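Local atomic coordinates of fibrinogen-binding protein (Staphylococcus aureus subsp. aureus, PDB entry 3T49), a protein that probably blocks the complement C3 convertase, as a secreted staphylococcal virulence factor of the SCIN family of complement inhibitors (SCIN-B, truncated here). Residues 6-11 with 55-60; 28-33 with 61-66. All blocks are in the same frame, centred on the assembly; numbering follows the deposited sequence.

Contact 1: 6-11 with 55-60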
ATOM      1  N   ALA A   6       0.546  -3.390  13.433  1.00 15.28           N
ATOM      2  CA  ALA A   6      -0.657  -2.575  13.189  1.00 11.79           C
ATOM      3  C   ALA A   6      -0.353  -1.088  13.005  1.00 13.13           C
ATOM      4  O   ALA A   6      -0.938  -0.423  12.124  1.00 12.54           O
ATOM      5  CB  ALA A   6      -1.671  -2.780  14.306  1.00 14.07           C
ATOM      6  N   GLU A   7       0.560  -0.550  13.811  1.00 15.71           N
ATOM      7  CA  GLU A   7       0.887   0.856  13.723  1.00 17.59           C
ATOM      8  C   GLU A   7       1.651   1.122  12.429  1.00 15.72           C
ATOM      9  O   GLU A   7       1.376   2.104  11.730  1.00 15.75           O
ATOM     10  CB  GLU A   7       1.753   1.285  14.918  1.00 21.62           C
ATOM     11  CG  GLU A   7       2.157   2.756  14.826  1.00 34.58           C
ATOM     12  CD  GLU A   7       2.934   3.256  16.045  1.00 47.48           C
ATOM     13  OE1 GLU A   7       3.214   2.450  16.965  1.00 51.81           O
ATOM     14  OE2 GLU A   7       3.261   4.463  16.079  1.00 49.12           O
ATOM     15  N   GLU A   8       2.573   0.226  12.108  1.00 13.52           N
ATOM     16  CA  GLU A   8       3.410   0.355  10.906  1.00 14.42           C
ATOM     17  C   GLU A   8       2.497   0.323   9.680  1.00 12.78           C
ATOM     18  O   GLU A   8       2.622   1.120   8.735  1.00 13.26           O
ATOM     19  CB  GLU A   8       4.451  -0.765  10.818  1.00 17.93           C
ATOM     20  CG  GLU A   8       5.549  -0.718  11.898  1.00 26.29           C
ATOM     21  CD  GLU A   8       6.505  -1.903  11.800  1.00 38.07           C
ATOM     22  OE1 GLU A   8       6.068  -2.982  11.330  1.00 38.18           O
ATOM     23  OE2 GLU A   8       7.688  -1.758  12.191  1.00 45.44           O
ATOM     24  N   LEU A   9       1.507  -0.552   9.711  1.00 11.32           N
ATOM     25  CA  LEU A   9       0.607  -0.701   8.574  1.00 10.63           C
ATOM     26  C   LEU A   9      -0.295   0.515   8.444  1.00 10.25           C
ATOM     27  O   LEU A   9      -0.518   0.991   7.334  1.00 10.85           O
ATOM     28  CB  LEU A   9      -0.192  -1.982   8.713  1.00  9.80           C
ATOM     29  CG  LEU A   9      -1.149  -2.295   7.584  1.00  9.35           C
ATOM     30  CD1 LEU A   9      -0.469  -2.292   6.208  1.00 10.15           C
ATOM     31  CD2 LEU A   9      -1.829  -3.624   7.859  1.00  9.77           C
ATOM     32  N   ARG A  10      -0.818   1.066   9.536  1.00 10.18           N
ATOM     33  CA  ARG A  10      -1.598   2.286   9.452  1.00 10.98           C
ATOM     34  C   ARG A  10      -0.773   3.450   8.859  1.00 10.35           C
ATOM     35  O   ARG A  10      -1.303   4.220   8.049  1.00 11.28           O
ATOM     36  CB  ARG A  10      -2.182   2.629  10.845  1.00 14.91           C
ATOM     37  CG  ARG A  10      -3.084   3.893  10.895  1.00 19.70           C
ATOM     38  CD  ARG A  10      -4.134   4.005   9.786  1.00 20.65           C
ATOM     39  NE  ARG A  10      -5.206   3.006   9.886  1.00 21.04           N
ATOM     40  CZ  ARG A  10      -6.257   2.922   9.075  1.00 18.94           C
ATOM     41  NH1 ARG A  10      -6.386   3.760   8.054  1.00 24.85           N
ATOM     42  NH2 ARG A  10      -7.173   1.980   9.256  1.00 27.40           N
ATOM     43  N   THR A  11       0.484   3.573   9.263  1.00 11.63           N
ATOM     44  CA  THR A  11       1.355   4.616   8.723  1.00 12.77           C
ATOM     45  C   THR A  11       1.451   4.469   7.209  1.00  9.99           C
ATOM     46  O   THR A  11       1.375   5.462   6.475  1.00 12.18           O
ATOM     47  CB  THR A  11       2.719   4.572   9.379  1.00 16.17           C
ATOM     48  OG1 THR A  11       2.560   4.945  10.767  1.00 18.76           O
ATOM     49  CG2 THR A  11       3.700   5.534   8.718  1.00 23.54           C
ATOM     50  N   ASP A  55       1.622  -9.184   5.190  1.00 11.72           N
ATOM     51  CA  ASP A  55       1.582  -9.297   3.736  1.00 12.17           C
ATOM     52  C   ASP A  55       1.245  -7.934   3.130  1.00 11.08           C
ATOM     53  O   ASP A  55       1.845  -7.530   2.133  1.00 11.35           O
ATOM     54  CB  ASP A  55       0.566 -10.342   3.325  1.00 14.90           C
ATOM     55  CG  ASP A  55       1.058 -11.764   3.585  1.00 24.44           C
ATOM     56  OD1 ASP A  55       2.274 -11.925   3.820  1.00 31.58           O
ATOM     57  OD2 ASP A  55       0.229 -12.696   3.560  1.00 27.71           O
ATOM     58  N   ALA A  56       0.289  -7.227   3.716  1.00 10.81           N
ATOM     59  CA  ALA A  56      -0.109  -5.915   3.202  1.00 10.33           C
ATOM     60  C   ALA A  56       0.998  -4.899   3.401  1.00 10.23           C
ATOM     61  O   ALA A  56       1.214  -4.036   2.545  1.00 10.58           O
ATOM     62  CB  ALA A  56      -1.380  -5.440   3.852  1.00 10.83           C
ATOM     63  N   LYS A  57       1.717  -4.967   4.512  1.00 10.12           N
ATOM     64  CA  LYS A  57       2.828  -4.080   4.750  1.00 11.24           C
ATOM     65  C   LYS A  57       3.874  -4.268   3.670  1.00 11.24           C
ATOM     66  O   LYS A  57       4.346  -3.283   3.073  1.00 11.39           O
ATOM     67  CB  LYS A  57       3.456  -4.320   6.131  1.00 14.42           C
ATOM     68  CG  LYS A  57       4.634  -3.440   6.386  1.00 21.02           C
ATOM     69  CD  LYS A  57       5.304  -3.762   7.721  1.00 31.09           C
ATOM     70  CE  LYS A  57       6.071  -5.056   7.637  1.00 44.54           C
ATOM     71  NZ  LYS A  57       6.824  -5.327   8.895  1.00 52.15           N
ATOM     72  N   VAL A  58       4.253  -5.510   3.382  1.00 11.32           N
ATOM     73  CA  VAL A  58       5.267  -5.780   2.377  1.00 12.21           C
ATOM     74  C   VAL A  58       4.774  -5.312   1.004  1.00  9.82           C
ATOM     75  O   VAL A  58       5.548  -4.711   0.243  1.00  9.90           O
ATOM     76  CB  VAL A  58       5.636  -7.280   2.371  1.00 14.29           C
ATOM     77  CG1 VAL A  58       6.518  -7.636   1.186  1.00 18.20           C
ATOM     78  CG2 VAL A  58       6.329  -7.652   3.677  1.00 17.75           C
ATOM     79  N   ALA A  59       3.525  -5.560   0.688  1.00  9.59           N
ATOM     80  CA  ALA A  59       3.007  -5.196  -0.630  1.00  9.33           C
ATOM     81  C   ALA A  59       2.965  -3.694  -0.808  1.00  8.18           C
ATOM     82  O   ALA A  59       3.309  -3.165  -1.871  1.00  8.78           O
ATOM     83  CB  ALA A  59       1.645  -5.779  -0.849  1.00 10.44           C
ATOM     84  N   LEU A  60       2.506  -2.973   0.186  1.00  8.88           N
ATOM     85  CA  LEU A  60       2.478  -1.516   0.106  1.00  7.78           C
ATOM     86  C   LEU A  60       3.890  -0.936   0.021  1.00  8.42           C
ATOM     87  O   LEU A  60       4.157  -0.044  -0.785  1.00  8.77           O
ATOM     88  CB  LEU A  60       1.703  -0.899   1.285  1.00  9.16           C
ATOM     89  CG  LEU A  60       0.189  -1.082   1.216  1.00  9.97           C
ATOM     90  CD1 LEU A  60      -0.443  -0.680   2.551  1.00 12.58           C
ATOM     91  CD2 LEU A  60      -0.392  -0.270   0.052  1.00 10.48           C
TER
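Leu9 and Lys57 mark the closest backbone approach, 5.6 Å from CA to CA, where two helical segments run broadly parallel, their axes 9.6 Å apart and crossing at 35°. Leu9 makes the apolar part of the contact. With CG anti to the backbone N (chi1 -178°), the branch swings its CD1 methyl across to helix 50-72, although the CB itself does not point straight at it. Leu9 CD1 lies 4.0 Å from both Ala56 CB and Leu60 CD1. It comes nearer still to the backbone, with Lys57 N 3.8 Å from Leu9 CD1, so the methyl rests against that nitrogen between two side chains one turn apart. The leucine side chains meet at about a right angle, methyl against methyl, while Ala56 presents only its short CB.

At the solvent side, Glu8 and Lys57 form a salt bridge. The lysine chain bends at chi3 (73°), which steps its CE away from the carboxylate, whereas the glutamate extends beyond CG. Lys57 NZ therefore stays 3.5 Å from Glu8 OE1, in keeping with a weak hydrogen bond. The pair edges a buried apolar layer: Leu9 also packs on Ala41 of helix 28-47 and on Met53, while Lys57 and Leu60 reach Leu12, so the short helix 5-13 lies against both long helices of the all-helical fold.

Contact 2: 28-33 with 61-66. With SO4 (sulfate ion), chain F; SO4 (sulfate ion), chain G.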
ATOM      1  N   PRO A  28      -2.243   1.737 -15.340  1.00 14.38           N
ATOM      2  CA  PRO A  28      -3.267   1.395 -14.333  1.00 13.09           C
ATOM      3  C   PRO A  28      -2.882   0.334 -13.303  1.00 12.16           C
ATOM      4  O   PRO A  28      -3.492   0.294 -12.231  1.00 11.80           O
ATOM      5  CB  PRO A  28      -4.427   0.901 -15.195  1.00 16.75           C
ATOM      6  CG  PRO A  28      -4.280   1.615 -16.475  1.00 18.22           C
ATOM      7  CD  PRO A  28      -2.796   1.718 -16.709  1.00 16.00           C
ATOM      8  N   TYR A  29      -1.894  -0.509 -13.582  1.00 11.57           N
ATOM      9  CA  TYR A  29      -1.410  -1.484 -12.619  1.00 11.47           C
ATOM     10  C   TYR A  29      -1.142  -0.849 -11.261  1.00  8.96           C
ATOM     11  O   TYR A  29      -1.452  -1.450 -10.231  1.00 10.14           O
ATOM     12  CB  TYR A  29      -0.126  -2.170 -13.148  1.00 11.60           C
ATOM     13  CG  TYR A  29       0.572  -2.986 -12.098  1.00 12.05           C
ATOM     14  CD1 TYR A  29       0.184  -4.287 -11.826  1.00 13.73           C
ATOM     15  CD2 TYR A  29       1.631  -2.444 -11.363  1.00 12.58           C
ATOM     16  CE1 TYR A  29       0.801  -5.022 -10.848  1.00 14.24           C
ATOM     17  CE2 TYR A  29       2.241  -3.161 -10.377  1.00 12.81           C
ATOM     18  CZ  TYR A  29       1.839  -4.465 -10.125  1.00 13.94           C
ATOM     19  OH  TYR A  29       2.447  -5.200  -9.129  1.00 16.99           O
ATOM     20  N   TYR A  30      -0.506   0.326 -11.248  1.00  9.76           N
ATOM     21  CA  TYR A  30      -0.020   0.859  -9.997  1.00  9.97           C
ATOM     22  C   TYR A  30      -1.169   1.211  -9.056  1.00  9.64           C
ATOM     23  O   TYR A  30      -1.200   0.769  -7.906  1.00 11.00           O
ATOM     24  CB  TYR A  30       0.971   2.029 -10.249  1.00 10.66           C
ATOM     25  CG  TYR A  30       2.174   1.498 -10.971  1.00 10.49           C
ATOM     26  CD1 TYR A  30       3.179   0.834 -10.267  1.00 11.63           C
ATOM     27  CD2 TYR A  30       2.259   1.571 -12.347  1.00 12.92           C
ATOM     28  CE1 TYR A  30       4.246   0.282 -10.940  1.00 13.33           C
ATOM     29  CE2 TYR A  30       3.348   1.012 -13.037  1.00 12.75           C
ATOM     30  CZ  TYR A  30       4.305   0.377 -12.303  1.00 12.97           C
ATOM     31  OH  TYR A  30       5.368  -0.204 -12.964  1.00 17.77           O
ATOM     32  N   LYS A  31      -2.131   1.966  -9.548  1.00  9.66           N
ATOM     33  CA  LYS A  31      -3.280   2.304  -8.714  1.00 10.31           C
ATOM     34  C   LYS A  31      -4.076   1.074  -8.296  1.00 10.66           C
ATOM     35  O   LYS A  31      -4.514   0.973  -7.149  1.00 10.03           O
ATOM     36  CB  LYS A  31      -4.167   3.308  -9.426  1.00 11.96           C
ATOM     37  CG  LYS A  31      -5.242   3.865  -8.485  1.00 15.18           C
ATOM     38  CD  LYS A  31      -6.042   4.977  -9.125  1.00 18.65           C
ATOM     39  CE  LYS A  31      -7.317   5.214  -8.322  1.00 26.03           C
ATOM     40  NZ  LYS A  31      -8.365   4.162  -8.645  1.00 40.04           N
ATOM     41  N   ARG A  32      -4.281   0.123  -9.192  0.96  9.38           N
ATOM     42  CA  ARG A  32      -5.077  -1.029  -8.788  0.96 10.38           C
ATOM     43  C   ARG A  32      -4.359  -1.899  -7.767  0.96  9.23           C
ATOM     44  O   ARG A  32      -5.017  -2.489  -6.914  0.96 10.43           O
ATOM     45  CB  ARG A  32      -5.656  -1.823  -9.971  0.96 16.83           C
ATOM     46  CG  ARG A  32      -4.682  -2.659 -10.735  0.96 18.52           C
ATOM     47  CD  ARG A  32      -5.396  -3.726 -11.633  0.96 19.16           C
ATOM     48  NE  ARG A  32      -4.391  -4.316 -12.518  0.96 19.71           N
ATOM     49  CZ  ARG A  32      -4.061  -3.837 -13.710  0.96 19.05           C
ATOM     50  NH1 ARG A  32      -4.650  -2.783 -14.227  0.96 24.30           N
ATOM     51  NH2 ARG A  32      -3.100  -4.441 -14.389  0.96 22.62           N
ATOM     52  N   THR A  33      -3.022  -1.912  -7.778  1.00  9.97           N
ATOM     53  CA  THR A  33      -2.272  -2.620  -6.756  1.00  9.65           C
ATOM     54  C   THR A  33      -2.393  -1.907  -5.393  1.00  8.65           C
ATOM     55  O   THR A  33      -2.579  -2.546  -4.348  1.00  9.48           O
ATOM     56  CB  THR A  33      -0.807  -2.822  -7.199  1.00 11.17           C
ATOM     57  OG1 THR A  33      -0.803  -3.555  -8.429  1.00 12.39           O
ATOM     58  CG2 THR A  33      -0.041  -3.601  -6.150  1.00 14.40           C
ATOM     59  N   GLU A  61       4.819  -1.392   0.850  1.00  8.60           N
ATOM     60  CA  GLU A  61       6.202  -0.941   0.746  1.00  8.67           C
ATOM     61  C   GLU A  61       6.735  -1.188  -0.661  1.00  8.31           C
ATOM     62  O   GLU A  61       7.423  -0.324  -1.240  1.00 10.55           O
ATOM     63  CB  GLU A  61       7.093  -1.653   1.791  1.00 10.14           C
ATOM     64  CG  GLU A  61       6.791  -1.202   3.201  1.00 13.40           C
ATOM     65  CD  GLU A  61       7.529  -1.999   4.248  1.00 22.02           C
ATOM     66  OE1 GLU A  61       8.025  -3.092   3.906  1.00 31.31           O
ATOM     67  OE2 GLU A  61       7.563  -1.540   5.415  1.00 28.86           O
ATOM     68  N   LYS A  62       6.427  -2.336  -1.234  1.00  8.82           N
ATOM     69  CA  LYS A  62       6.932  -2.699  -2.555  1.00  9.63           C
ATOM     70  C   LYS A  62       6.368  -1.736  -3.623  1.00  9.39           C
ATOM     71  O   LYS A  62       7.123  -1.224  -4.468  1.00  9.93           O
ATOM     72  CB  LYS A  62       6.561  -4.142  -2.901  1.00 11.67           C
ATOM     73  CG  LYS A  62       7.053  -4.628  -4.270  1.00 14.12           C
ATOM     74  CD  LYS A  62       6.634  -6.099  -4.484  1.00 18.59           C
ATOM     75  CE  LYS A  62       7.150  -6.669  -5.800  1.00 29.33           C
ATOM     76  NZ  LYS A  62       6.300  -6.237  -6.942  1.00 37.10           N
ATOM     77  N   ILE A  63       5.050  -1.516  -3.633  1.00  8.77           N
ATOM     78  CA  ILE A  63       4.446  -0.685  -4.681  1.00  8.59           C
ATOM     79  C   ILE A  63       4.850   0.792  -4.515  1.00  8.34           C
ATOM     80  O   ILE A  63       5.073   1.489  -5.511  1.00  8.09           O
ATOM     81  CB  ILE A  63       2.898  -0.888  -4.774  1.00  9.93           C
ATOM     82  CG1 ILE A  63       2.334  -0.393  -6.123  1.00 11.73           C
ATOM     83  CG2 ILE A  63       2.165  -0.212  -3.602  1.00  9.84           C
ATOM     84  CD1 ILE A  63       2.782  -1.206  -7.320  1.00 13.53           C
ATOM     85  N   TYR A  64       4.997   1.287  -3.290  1.00  7.48           N
ATOM     86  CA  TYR A  64       5.443   2.656  -3.090  1.00  7.75           C
ATOM     87  C   TYR A  64       6.861   2.823  -3.617  1.00  7.87           C
ATOM     88  O   TYR A  64       7.179   3.840  -4.226  1.00  8.50           O
ATOM     89  CB  TYR A  64       5.407   3.036  -1.603  1.00  7.92           C
ATOM     90  CG  TYR A  64       4.038   3.103  -0.966  1.00  8.35           C
ATOM     91  CD1 TYR A  64       2.859   3.057  -1.704  1.00  9.18           C
ATOM     92  CD2 TYR A  64       3.934   3.226   0.407  1.00  9.08           C
ATOM     93  CE1 TYR A  64       1.624   3.125  -1.078  1.00  9.17           C
ATOM     94  CE2 TYR A  64       2.711   3.306   1.034  1.00  9.63           C
ATOM     95  CZ  TYR A  64       1.556   3.246   0.296  1.00  8.53           C
ATOM     96  OH  TYR A  64       0.323   3.314   0.925  1.00  9.21           O
ATOM     97  N   LYS A  65       7.752   1.865  -3.357  1.00  8.91           N
ATOM     98  CA  LYS A  65       9.136   1.924  -3.852  1.00  8.92           C
ATOM     99  C   LYS A  65       9.142   1.900  -5.373  1.00  9.85           C
ATOM    100  O   LYS A  65       9.916   2.657  -5.994  1.00 10.65           O
ATOM    101  CB  LYS A  65       9.950   0.765  -3.278  1.00 10.84           C
ATOM    102  CG  LYS A  65      11.423   0.862  -3.664  1.00 17.99           C
ATOM    103  CD  LYS A  65      12.248  -0.186  -2.903  1.00 22.20           C
ATOM    104  CE  LYS A  65      13.751   0.082  -3.112  1.00 27.26           C
ATOM    105  NZ  LYS A  65      14.628  -0.931  -2.475  1.00 37.48           N
ATOM    106  N   GLU A  66       8.332   1.039  -5.986  1.00  9.04           N
ATOM    107  CA  GLU A  66       8.249   0.970  -7.451  1.00  9.64           C
ATOM    108  C   GLU A  66       7.814   2.309  -8.042  1.00  8.70           C
ATOM    109  O   GLU A  66       8.394   2.782  -9.038  1.00  9.29           O
ATOM    110  CB  GLU A  66       7.329  -0.158  -7.923  1.00 11.94           C
ATOM    111  CG  GLU A  66       7.982  -1.502  -7.747  1.00 18.04           C
ATOM    112  CD  GLU A  66       7.058  -2.682  -7.773  1.00 19.55           C
ATOM    113  OE1 GLU A  66       5.850  -2.519  -7.587  1.00 19.79           O
ATOM    114  OE2 GLU A  66       7.571  -3.821  -7.906  1.00 24.65           O
TER
HETATM  115  S   SO4 F 501      -2.534  -7.508 -12.011  0.65 28.61           S
HETATM  116  O1  SO4 F 501      -3.305  -6.562 -11.207  0.65 23.26           O
HETATM  117  O2  SO4 F 501      -3.375  -8.659 -12.319  0.65 35.13           O
HETATM  118  O3  SO4 F 501      -2.094  -6.863 -13.240  0.65 30.33           O
HETATM  119  O4  SO4 F 501      -1.370  -7.948 -11.251  0.65 36.17           O
HETATM  120  S   SO4 G 504      -9.247   6.129 -11.697  0.61 32.14           S
HETATM  121  O1  SO4 G 504      -9.504   6.430 -10.292  0.61 44.57           O
HETATM  122  O2  SO4 G 504     -10.482   6.290 -12.459  0.61 35.92           O
HETATM  123  O3  SO4 G 504      -8.234   7.028 -12.243  0.61 37.97           O
HETATM  124  O4  SO4 G 504      -8.783   4.753 -11.807  0.61 22.65           O
HETATM  125  O   HOH W   1       4.065  -4.546  -6.904  1.00 19.94           O
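The helical hairpin of 28-47 and 50-72 packs, near the start of its first helix, around Ile63, whose CD1 meets three residues of segment 28-33. The closest partner of Ile63 CD1 is Tyr30 CD1 at 3.6 Å. Tyr29 CE2 follows, 3.7 Å from Ile63 CD1, and Thr33 CG2 lies 3.9 Å from the same Ile63 CD1. Both rings are approached obliquely. Chi1 of -162° sets CG1 of Ile63 anti to its backbone N, sending the CD1 end toward this cluster. The tyrosines also pack on each other, with Tyr29 CD2 above the centre of the Tyr30 ring.

The segment axes lie 10.4 Å apart at 150°, as the chain reverses between the two long helices of the SCIN fold. Farther out, Tyr30 CE1 lies near Glu66 CB, and the ring also packs on Ile67 and Ile70. A water bridges the helices at the polar margin, 2.8 Å from Tyr29 OH; it accepts from Lys62 NZ and donates to Glu66 OE1. Lys62 NZ also bonds Glu66 OE2 on its syn side at 2.9 Å, so this salt bridge and the water together engage both carboxylate oxygens. Within helix 28-47, the bond from Thr33 OG1, 2.8 Å to Tyr29 O, helps fix the threonine's rotation. A sulfate, probably a crystallisation additive, lies at the edge of the Tyr29 ring and is held by Arg32 NE and NH2 in two nearly straight bonds. Lys31 NZ hydrogen-bonds a second sulfate, at 3.2 Å from its O4 and weakly to O1.

Contacts 1 and 2 share helix 50-72, using its consecutive segments 55-60 and 61-66, yet their centres are 14 Å apart and lie on opposite sides of the chain's centre. In sequence order the segments are 6-11, 28-33, 55-60 and 61-66, so the two contacts cross along the chain rather than one enclosing the other. Contact 1 brings the N-terminal helix 5-13 broadly parallel to helix 50-72, whereas contact 2 sets the start of helix 28-47 nearly antiparallel to it. Successive turns of one long helix therefore tie two different helices into a single compact helical bundle, as expected for a small SCIN-family protein.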